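Local coordinates for protein DNA replication initiator (Cdc21/Cdc54) (Methanothermobacter thermautotrophicus, PDB 1LTL) that is the N-terminal part of an MCM protein that probably works as an ATP-driven helicase on single-stranded DNA in replication, and itself carries a zinc ion, at residues E20-Q25 and Q75-I80; I44-L49 and I91-I96; D60-K65 and G111-V116. All coordinates share one frame; numbering follows the deposited sequence.

Contact 1 (E20-Q25 and Q75-I80); sequences EFFSLQ and QAIRNI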
loop_
_atom_site.group_PDB
_atom_site.type_symbol
_atom_site.label_atom_id
_atom_site.label_comp_id
_atom_site.label_asym_id
_atom_site.label_seq_id
_atom_site.Cartn_x
_atom_site.Cartn_y
_atom_site.Cartn_z
ATOM N N GLU A 20 -18.992 -49.941 -10.836
ATOM C CA GLU A 20 -19.633 -51.236 -11.004
ATOM C C GLU A 20 -19.770 -51.583 -12.477
ATOM O O GLU A 20 -19.564 -52.728 -12.865
ATOM C CB GLU A 20 -20.999 -51.246 -10.323
ATOM C CG GLU A 20 -20.916 -51.312 -8.805
ATOM C CD GLU A 20 -22.273 -51.153 -8.140
ATOM O OE1 GLU A 20 -23.229 -51.851 -8.557
ATOM O OE2 GLU A 20 -22.377 -50.331 -7.198
ATOM N N PHE A 21 -20.106 -50.597 -13.298
ATOM C CA PHE A 21 -20.243 -50.837 -14.725
ATOM C C PHE A 21 -18.899 -51.331 -15.257
ATOM O O PHE A 21 -18.830 -52.175 -16.156
ATOM C CB PHE A 21 -20.635 -49.551 -15.446
ATOM C CG PHE A 21 -20.845 -49.731 -16.916
ATOM C CD1 PHE A 21 -22.044 -50.227 -17.404
ATOM C CD2 PHE A 21 -19.829 -49.436 -17.812
ATOM C CE1 PHE A 21 -22.224 -50.428 -18.768
ATOM C CE2 PHE A 21 -20.000 -49.632 -19.174
ATOM C CZ PHE A 21 -21.198 -50.130 -19.653
ATOM N N PHE A 22 -17.832 -50.794 -14.678
ATOM C CA PHE A 22 -16.474 -51.149 -15.070
ATOM C C PHE A 22 -15.966 -52.407 -14.353
ATOM O O PHE A 22 -14.808 -52.808 -14.517
ATOM C CB PHE A 22 -15.540 -49.957 -14.814
ATOM C CG PHE A 22 -15.733 -48.814 -15.782
ATOM C CD1 PHE A 22 -15.882 -47.508 -15.327
ATOM C CD2 PHE A 22 -15.768 -49.050 -17.156
ATOM C CE1 PHE A 22 -16.064 -46.456 -16.226
ATOM C CE2 PHE A 22 -15.949 -48.008 -18.058
ATOM C CZ PHE A 22 -16.098 -46.708 -17.592
ATOM N N SER A 23 -16.838 -53.025 -13.559
ATOM C CA SER A 23 -16.495 -54.251 -12.844
ATOM C C SER A 23 -17.193 -55.435 -13.508
ATOM O O SER A 23 -16.752 -56.575 -13.382
ATOM C CB SER A 23 -16.913 -54.162 -11.374
ATOM O OG SER A 23 -15.954 -53.445 -10.611
ATOM N N LEU A 24 -18.279 -55.158 -14.224
ATOM C CA LEU A 24 -19.022 -56.202 -14.915
ATOM C C LEU A 24 -18.107 -56.972 -15.848
ATOM O O LEU A 24 -17.218 -56.403 -16.477
ATOM C CB LEU A 24 -20.171 -55.605 -15.726
ATOM C CG LEU A 24 -21.213 -54.822 -14.925
ATOM C CD1 LEU A 24 -22.277 -54.253 -15.856
ATOM C CD2 LEU A 24 -21.835 -55.742 -13.890
ATOM N N GLN A 25 -18.353 -58.274 -15.922
ATOM C CA GLN A 25 -17.595 -59.208 -16.748
ATOM C C GLN A 25 -17.250 -58.657 -18.130
ATOM O O GLN A 25 -16.075 -58.488 -18.473
ATOM C CB GLN A 25 -18.409 -60.496 -16.908
ATOM C CG GLN A 25 -18.884 -61.102 -15.594
ATOM C CD GLN A 25 -19.911 -62.206 -15.792
ATOM O OE1 GLN A 25 -19.628 -63.225 -16.429
ATOM N NE2 GLN A 25 -21.114 -62.004 -15.251
ATOM N N GLN A 75 -12.385 -41.521 -13.134
ATOM C CA GLN A 75 -11.948 -41.774 -11.766
ATOM C C GLN A 75 -12.303 -43.173 -11.347
ATOM O O GLN A 75 -11.728 -43.705 -10.413
ATOM C CB GLN A 75 -12.591 -40.794 -10.788
ATOM C CG GLN A 75 -11.617 -39.757 -10.247
ATOM C CD GLN A 75 -10.611 -40.347 -9.271
ATOM O OE1 GLN A 75 -10.941 -40.613 -8.117
ATOM N NE2 GLN A 75 -9.380 -40.562 -9.734
ATOM N N ALA A 76 -13.266 -43.768 -12.031
ATOM C CA ALA A 76 -13.659 -45.118 -11.691
ATOM C C ALA A 76 -12.560 -46.067 -12.157
ATOM O O ALA A 76 -11.989 -46.800 -11.352
ATOM C CB ALA A 76 -14.984 -45.462 -12.344
ATOM N N ILE A 77 -12.257 -46.045 -13.451
ATOM C CA ILE A 77 -11.214 -46.904 -13.990
ATOM C C ILE A 77 -9.916 -46.727 -13.219
ATOM O O ILE A 77 -9.234 -47.689 -12.889
ATOM C CB ILE A 77 -10.961 -46.606 -15.469
ATOM C CG1 ILE A 77 -12.147 -47.099 -16.287
ATOM C CG2 ILE A 77 -9.679 -47.264 -15.929
ATOM C CD1 ILE A 77 -11.956 -46.941 -17.769
ATOM N N ARG A 78 -9.590 -45.484 -12.914
ATOM C CA ARG A 78 -8.379 -45.164 -12.177
ATOM C C ARG A 78 -8.438 -45.797 -10.778
ATOM O O ARG A 78 -7.409 -45.993 -10.133
ATOM C CB ARG A 78 -8.256 -43.640 -12.104
ATOM C CG ARG A 78 -6.889 -43.095 -11.750
ATOM C CD ARG A 78 -6.844 -41.599 -12.053
ATOM N NE ARG A 78 -6.873 -41.334 -13.495
ATOM C CZ ARG A 78 -7.600 -40.382 -14.078
ATOM N NH1 ARG A 78 -8.380 -39.593 -13.345
ATOM N NH2 ARG A 78 -7.540 -40.214 -15.396
ATOM N N ASN A 79 -9.648 -46.126 -10.327
ATOM C CA ASN A 79 -9.853 -46.746 -9.011
ATOM C C ASN A 79 -10.034 -48.259 -9.092
ATOM O O ASN A 79 -10.364 -48.897 -8.093
ATOM C CB ASN A 79 -11.089 -46.157 -8.312
ATOM C CG ASN A 79 -10.784 -44.880 -7.536
ATOM O OD1 ASN A 79 -9.652 -44.392 -7.535
ATOM N ND2 ASN A 79 -11.804 -44.334 -6.870
ATOM N N ILE A 80 -9.838 -48.829 -10.278
ATOM C CA ILE A 80 -9.990 -50.273 -10.453
ATOM C C ILE A 80 -8.673 -51.006 -10.694
ATOM O O ILE A 80 -8.354 -51.958 -9.979
ATOM C CB ILE A 80 -10.950 -50.616 -11.629
ATOM C CG1 ILE A 80 -12.403 -50.401 -11.191
ATOM C CG2 ILE A 80 -10.741 -52.056 -12.093
ATOM C CD1 ILE A 80 -13.413 -50.769 -12.256
#
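I77 makes a CH-pi contact with the ring of F22: its CG1 stands over the centre of one face, 3.9 Å from the ring centroid and only 9° off the normal. The opposite face is covered near its rim by F21 CD2 of the same segment. A76 meets the ring differently, at its edge and near its plane, with CB 3.7 Å from F22 CD1. CG of F22 lies anti to its own carbonyl carbon (chi1 -72°), a setting that turns one face to I77 and an edge to A76. I80 completes this tight part, its CD1 packed 3.4 Å from F22 CB. Here the turn leaving helix 11-21 packs on the last turn of helix 66-77 and the residues after it, in the helical part of the MCM N-terminal domain, with V46 of strand 43-47 also touching F22. Toward solvent the contact thins to S23, which is exposed and brings OG only to 4.0 Å from I80 CD1. That hydroxyl is turned to its own helix, hydrogen-bonded to E19 O. The backbone of the solvent-side turn is tied locally, E20 O accepting from both S23 N and L24 N.

Contact 2 (I44-L49 and I91-I96); sequences IEVDYL and IRFSGI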
loop_
_atom_site.group_PDB
_atom_site.type_symbol
_atom_site.label_atom_id
_atom_site.label_comp_id
_atom_site.label_asym_id
_atom_site.label_seq_id
_atom_site.Cartn_x
_atom_site.Cartn_y
_atom_site.Cartn_z
ATOM N N ILE A 44 -11.044 -46.353 -24.328
ATOM C CA ILE A 44 -11.776 -47.521 -23.861
ATOM C C ILE A 44 -13.193 -47.242 -24.281
ATOM O O ILE A 44 -13.888 -46.468 -23.634
ATOM C CB ILE A 44 -11.742 -47.625 -22.337
ATOM C CG1 ILE A 44 -10.317 -47.946 -21.885
ATOM C CG2 ILE A 44 -12.764 -48.650 -21.849
ATOM C CD1 ILE A 44 -10.155 -48.044 -20.378
ATOM N N GLU A 45 -13.627 -47.865 -25.362
ATOM C CA GLU A 45 -14.971 -47.639 -25.885
ATOM C C GLU A 45 -16.125 -48.325 -25.139
ATOM O O GLU A 45 -16.009 -49.482 -24.782
ATOM C CB GLU A 45 -14.964 -48.082 -27.324
ATOM C CG GLU A 45 -16.260 -47.990 -28.000
ATOM C CD GLU A 45 -16.113 -48.447 -29.413
ATOM O OE1 GLU A 45 -15.194 -47.931 -30.103
ATOM O OE2 GLU A 45 -16.906 -49.320 -29.830
ATOM N N VAL A 46 -17.233 -47.625 -24.896
ATOM C CA VAL A 46 -18.369 -48.260 -24.213
ATOM C C VAL A 46 -19.679 -48.020 -24.948
ATOM O O VAL A 46 -19.973 -46.902 -25.359
ATOM C CB VAL A 46 -18.534 -47.796 -22.739
ATOM C CG1 VAL A 46 -17.230 -47.963 -22.001
ATOM C CG2 VAL A 46 -19.020 -46.379 -22.679
ATOM N N ASP A 47 -20.465 -49.074 -25.120
ATOM C CA ASP A 47 -21.731 -48.948 -25.824
ATOM C C ASP A 47 -22.808 -48.328 -24.949
ATOM O O ASP A 47 -23.131 -48.840 -23.878
ATOM C CB ASP A 47 -22.205 -50.308 -26.320
ATOM C CG ASP A 47 -23.349 -50.193 -27.295
ATOM O OD1 ASP A 47 -24.431 -49.703 -26.900
ATOM O OD2 ASP A 47 -23.164 -50.584 -28.465
ATOM N N TYR A 48 -23.366 -47.220 -25.420
ATOM C CA TYR A 48 -24.415 -46.517 -24.698
ATOM C C TYR A 48 -25.501 -47.492 -24.236
ATOM O O TYR A 48 -25.882 -47.491 -23.066
ATOM C CB TYR A 48 -24.992 -45.419 -25.605
ATOM C CG TYR A 48 -26.013 -44.529 -24.946
ATOM C CD1 TYR A 48 -25.874 -44.145 -23.611
ATOM C CD2 TYR A 48 -27.125 -44.075 -25.650
ATOM C CE1 TYR A 48 -26.813 -43.342 -22.990
ATOM C CE2 TYR A 48 -28.075 -43.262 -25.037
ATOM C CZ TYR A 48 -27.911 -42.903 -23.702
ATOM O OH TYR A 48 -28.852 -42.117 -23.072
ATOM N N LEU A 49 -25.974 -48.336 -25.150
ATOM C CA LEU A 49 -27.012 -49.324 -24.848
ATOM C C LEU A 49 -26.704 -50.095 -23.572
ATOM O O LEU A 49 -27.571 -50.271 -22.720
ATOM C CB LEU A 49 -27.153 -50.296 -26.020
ATOM C CG LEU A 49 -27.491 -49.597 -27.348
ATOM C CD1 LEU A 49 -27.255 -50.537 -28.525
ATOM C CD2 LEU A 49 -28.932 -49.121 -27.304
ATOM N N ILE A 91 -12.711 -42.357 -22.045
ATOM C CA ILE A 91 -13.914 -43.151 -22.196
ATOM C C ILE A 91 -14.678 -42.595 -23.396
ATOM O O ILE A 91 -15.025 -41.427 -23.420
ATOM C CB ILE A 91 -14.821 -43.065 -20.965
ATOM C CG1 ILE A 91 -14.162 -43.708 -19.752
ATOM C CG2 ILE A 91 -16.092 -43.813 -21.241
ATOM C CD1 ILE A 91 -13.031 -42.931 -19.161
ATOM N N ARG A 92 -14.930 -43.415 -24.405
ATOM C CA ARG A 92 -15.667 -42.920 -25.555
ATOM C C ARG A 92 -16.954 -43.711 -25.761
ATOM O O ARG A 92 -16.905 -44.915 -25.983
ATOM C CB ARG A 92 -14.817 -43.014 -26.813
ATOM C CG ARG A 92 -13.512 -42.319 -26.671
ATOM C CD ARG A 92 -12.755 -42.261 -27.969
ATOM N NE ARG A 92 -11.416 -41.748 -27.702
ATOM C CZ ARG A 92 -11.127 -40.466 -27.519
ATOM N NH1 ARG A 92 -12.091 -39.562 -27.591
ATOM N NH2 ARG A 92 -9.883 -40.098 -27.237
ATOM N N PHE A 93 -18.104 -43.041 -25.708
ATOM C CA PHE A 93 -19.376 -43.728 -25.887
ATOM C C PHE A 93 -19.810 -43.894 -27.315
ATOM O O PHE A 93 -19.693 -42.978 -28.116
ATOM C CB PHE A 93 -20.457 -43.001 -25.133
ATOM C CG PHE A 93 -20.120 -42.791 -23.722
ATOM C CD1 PHE A 93 -19.100 -41.934 -23.374
ATOM C CD2 PHE A 93 -20.769 -43.501 -22.734
ATOM C CE1 PHE A 93 -18.725 -41.788 -22.053
ATOM C CE2 PHE A 93 -20.403 -43.365 -21.398
ATOM C CZ PHE A 93 -19.380 -42.507 -21.059
ATOM N N SER A 94 -20.318 -45.077 -27.636
ATOM C CA SER A 94 -20.786 -45.338 -28.989
ATOM C C SER A 94 -22.302 -45.545 -29.046
ATOM O O SER A 94 -22.907 -46.037 -28.097
ATOM C CB SER A 94 -20.083 -46.560 -29.562
ATOM O OG SER A 94 -20.479 -46.761 -30.912
ATOM N N GLY A 95 -22.900 -45.167 -30.173
ATOM C CA GLY A 95 -24.333 -45.305 -30.330
ATOM C C GLY A 95 -25.103 -44.423 -29.361
ATOM O O GLY A 95 -25.644 -44.888 -28.348
ATOM N N ILE A 96 -25.145 -43.133 -29.663
ATOM C CA ILE A 96 -25.858 -42.199 -28.815
ATOM C C ILE A 96 -27.166 -41.847 -29.490
ATOM O O ILE A 96 -27.193 -41.435 -30.652
ATOM C CB ILE A 96 -25.009 -40.928 -28.550
ATOM C CG1 ILE A 96 -23.845 -41.289 -27.636
ATOM C CG2 ILE A 96 -25.839 -39.849 -27.860
ATOM C CD1 ILE A 96 -24.277 -41.735 -26.261
#
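With CG anti to the backbone N (chi1 -175°), the ring of Y48 is carried from the start of helix 48-54 across to the segment after strand 90-94, where I96 meets it. CD1 of I96 lies over one face toward the rim, 3.9 Å from the ring centroid, and the two side chains cross at about a right angle. The phenol OH reaches beyond both segments to A59 O. Replaced by an alanine, Y48 would lose ring and hydroxyl together, which is likely to leave A59 O without this partner and a gap beside I96 CD1. V46 and F93 run side by side, pointing the same way; V46 CG2 sits over one face of the F93 ring, 3.4 Å from CD2, and also nears I91 CG2. Strands 43-47 and 90-94 pair in parallel to form a two-stranded sheet in the MCM N-terminal domain. I44, V46, I91 and F93 share one face, turned to helix 66-77, which I44, I91 and F93 touch; E45, D47, R92 and S94 share the other. The ladder runs from a weak R92 N to I44 O bond, through V46 N to R92 O and S94 N to V46 O (both 2.9 Å), to Y48 N to S94 O at 3.0 Å. This last bond lies in the carbonyl plane and carries the pairing into the helix start. There D47 is the N-cap, its OD1 accepting weakly from L49 N. R92 leads away, its guanidinium bound to D207, N242 O and S43 OG.

Contact 3 (D60-K65 and G111-V116); sequences DLLIEK and GKFVAV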
loop_
_atom_site.group_PDB
_atom_site.type_symbol
_atom_site.label_atom_id
_atom_site.label_comp_id
_atom_site.label_asym_id
_atom_site.label_seq_id
_atom_site.Cartn_x
_atom_site.Cartn_y
_atom_site.Cartn_z
ATOM N N ASP A 60 -28.607 -41.235 -18.617
ATOM C CA ASP A 60 -29.241 -39.961 -18.920
ATOM C C ASP A 60 -28.318 -38.820 -18.531
ATOM O O ASP A 60 -28.154 -37.874 -19.293
ATOM C CB ASP A 60 -30.592 -39.811 -18.203
ATOM C CG ASP A 60 -31.668 -40.754 -18.752
ATOM O OD1 ASP A 60 -31.768 -40.946 -19.992
ATOM O OD2 ASP A 60 -32.440 -41.294 -17.930
ATOM N N LEU A 61 -27.719 -38.909 -17.347
ATOM C CA LEU A 61 -26.806 -37.876 -16.889
ATOM C C LEU A 61 -25.713 -37.654 -17.920
ATOM O O LEU A 61 -25.243 -36.529 -18.125
ATOM C CB LEU A 61 -26.154 -38.273 -15.574
ATOM C CG LEU A 61 -26.732 -37.723 -14.282
ATOM C CD1 LEU A 61 -25.749 -38.063 -13.180
ATOM C CD2 LEU A 61 -26.939 -36.202 -14.351
ATOM N N LEU A 62 -25.308 -38.745 -18.560
ATOM C CA LEU A 62 -24.267 -38.711 -19.574
ATOM C C LEU A 62 -24.612 -37.654 -20.607
ATOM O O LEU A 62 -23.730 -37.033 -21.189
ATOM C CB LEU A 62 -24.139 -40.090 -20.240
ATOM C CG LEU A 62 -22.963 -40.402 -21.170
ATOM C CD1 LEU A 62 -23.287 -39.984 -22.559
ATOM C CD2 LEU A 62 -21.691 -39.726 -20.665
ATOM N N ILE A 63 -25.900 -37.437 -20.831
ATOM C CA ILE A 63 -26.302 -36.443 -21.805
ATOM C C ILE A 63 -26.482 -35.050 -21.221
ATOM O O ILE A 63 -26.148 -34.061 -21.862
ATOM C CB ILE A 63 -27.585 -36.865 -22.524
ATOM C CG1 ILE A 63 -27.258 -37.939 -23.543
ATOM C CG2 ILE A 63 -28.178 -35.695 -23.266
ATOM C CD1 ILE A 63 -26.730 -39.173 -22.932
ATOM N N GLU A 64 -26.993 -34.973 -20.002
ATOM C CA GLU A 64 -27.217 -33.691 -19.367
ATOM C C GLU A 64 -25.964 -33.061 -18.804
ATOM O O GLU A 64 -25.872 -31.838 -18.708
ATOM C CB GLU A 64 -28.245 -33.828 -18.253
ATOM C CG GLU A 64 -29.584 -34.344 -18.728
ATOM C CD GLU A 64 -30.224 -33.445 -19.761
ATOM O OE1 GLU A 64 -30.635 -33.965 -20.826
ATOM O OE2 GLU A 64 -30.319 -32.223 -19.507
ATOM N N LYS A 65 -25.007 -33.888 -18.406
ATOM C CA LYS A 65 -23.762 -33.373 -17.851
ATOM C C LYS A 65 -22.631 -34.290 -18.261
ATOM O O LYS A 65 -21.916 -34.825 -17.423
ATOM C CB LYS A 65 -23.858 -33.287 -16.326
ATOM C CG LYS A 65 -24.817 -32.228 -15.803
ATOM C CD LYS A 65 -24.987 -32.370 -14.281
ATOM C CE LYS A 65 -26.223 -31.611 -13.738
ATOM N NZ LYS A 65 -26.698 -32.091 -12.392
ATOM N N GLY A 111 -23.031 -27.623 -23.391
ATOM C CA GLY A 111 -22.674 -28.423 -22.236
ATOM C C GLY A 111 -23.296 -29.809 -22.284
ATOM O O GLY A 111 -23.051 -30.624 -21.405
ATOM N N LYS A 112 -24.072 -30.092 -23.326
ATOM C CA LYS A 112 -24.749 -31.379 -23.465
ATOM C C LYS A 112 -24.035 -32.345 -24.394
ATOM O O LYS A 112 -23.281 -31.938 -25.282
ATOM C CB LYS A 112 -26.164 -31.174 -24.009
ATOM C CG LYS A 112 -26.990 -30.143 -23.289
ATOM C CD LYS A 112 -27.295 -30.581 -21.886
ATOM C CE LYS A 112 -28.227 -29.604 -21.227
ATOM N NZ LYS A 112 -28.401 -29.989 -19.809
ATOM N N PHE A 113 -24.313 -33.631 -24.223
ATOM C CA PHE A 113 -23.683 -34.640 -25.059
ATOM C C PHE A 113 -24.507 -34.810 -26.329
ATOM O O PHE A 113 -25.633 -35.274 -26.269
ATOM C CB PHE A 113 -23.605 -35.955 -24.284
ATOM C CG PHE A 113 -22.423 -36.804 -24.652
ATOM C CD1 PHE A 113 -21.128 -36.299 -24.564
ATOM C CD2 PHE A 113 -22.602 -38.112 -25.086
ATOM C CE1 PHE A 113 -20.040 -37.090 -24.904
ATOM C CE2 PHE A 113 -21.516 -38.908 -25.428
ATOM C CZ PHE A 113 -20.236 -38.403 -25.338
ATOM N N VAL A 114 -23.973 -34.423 -27.480
ATOM C CA VAL A 114 -24.754 -34.568 -28.700
ATOM C C VAL A 114 -24.116 -35.483 -29.714
ATOM O O VAL A 114 -23.012 -35.987 -29.521
ATOM C CB VAL A 114 -25.021 -33.221 -29.377
ATOM C CG1 VAL A 114 -25.674 -32.285 -28.390
ATOM C CG2 VAL A 114 -23.742 -32.639 -29.913
ATOM N N ALA A 115 -24.826 -35.699 -30.807
ATOM C CA ALA A 115 -24.343 -36.561 -31.862
ATOM C C ALA A 115 -24.923 -35.941 -33.102
ATOM O O ALA A 115 -26.133 -35.852 -33.239
ATOM C CB ALA A 115 -24.858 -37.961 -31.666
ATOM N N VAL A 116 -24.038 -35.532 -33.997
ATOM C CA VAL A 116 -24.402 -34.834 -35.199
ATOM C C VAL A 116 -23.827 -35.479 -36.414
ATOM O O VAL A 116 -22.659 -35.842 -36.399
ATOM C CB VAL A 116 -23.817 -33.439 -35.151
ATOM C CG1 VAL A 116 -24.093 -32.717 -36.443
ATOM C CG2 VAL A 116 -24.342 -32.696 -33.935
#
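I63 O, near the C-terminal end of helix 58-64, accepts a hydrogen bond from F113 N at 3.0 Å. The bond is nearly straight, 166° at the hydrogen, and arrives in the carbonyl plane on a lone pair. The same oxygen has K112 CA at 3.4 Å, a minor CA-H...O contact. The ammonium group of K112 serves two acceptors of a single residue: NZ makes a salt bridge to E64 OE2 at 3.0 Å and a weaker, longer bond to E64 O at 3.3 Å. It meets OE2 from above the carboxylate plane, 48° out of it. Both chains are bent at chi2, which folds the lysine back along the helix end and curls the carboxylate toward it. The positive charge beside a carbonyl at the C-terminal end of the helix would probably be favoured by the helix dipole. Within the helix D60 O is shared by I63 N and E64 N. This joint ties a helix of the MCM N-terminal domain to the first strand of the OB domain, strand 113-137, which pairs in turn with strand 217-229: G111 and K112 with L224, V114 with G222. On the apolar side L62 CD1 comes obliquely to the F113 ring, near CD2 and CE2, while I63 CG1 lies 4.2 Å from F113 CB. F113 is further enclosed by P66, I96 and T223.

From the N terminus, the chain enters contact 1 at 20-25, contact 2 at 44-49 and contact 3 at 60-65, then returns to them in the same order at 75-80, 91-96 and 111-116. Each contact therefore closes a loop of some 40 to 50 residues, and every pair crosses; none nests. Contact 1 joins two helix ends, contact 2 pairs the two strands, and contact 3 bridges the MCM N-terminal domain to the OB domain. Contact 2 lies between the others: I44 CD1 packs on I77 CD1 of contact 1, and F93 CZ meets L62 CD2 of contact 3. Contacts 1 and 3 stay about 9 Å apart at their nearest atoms.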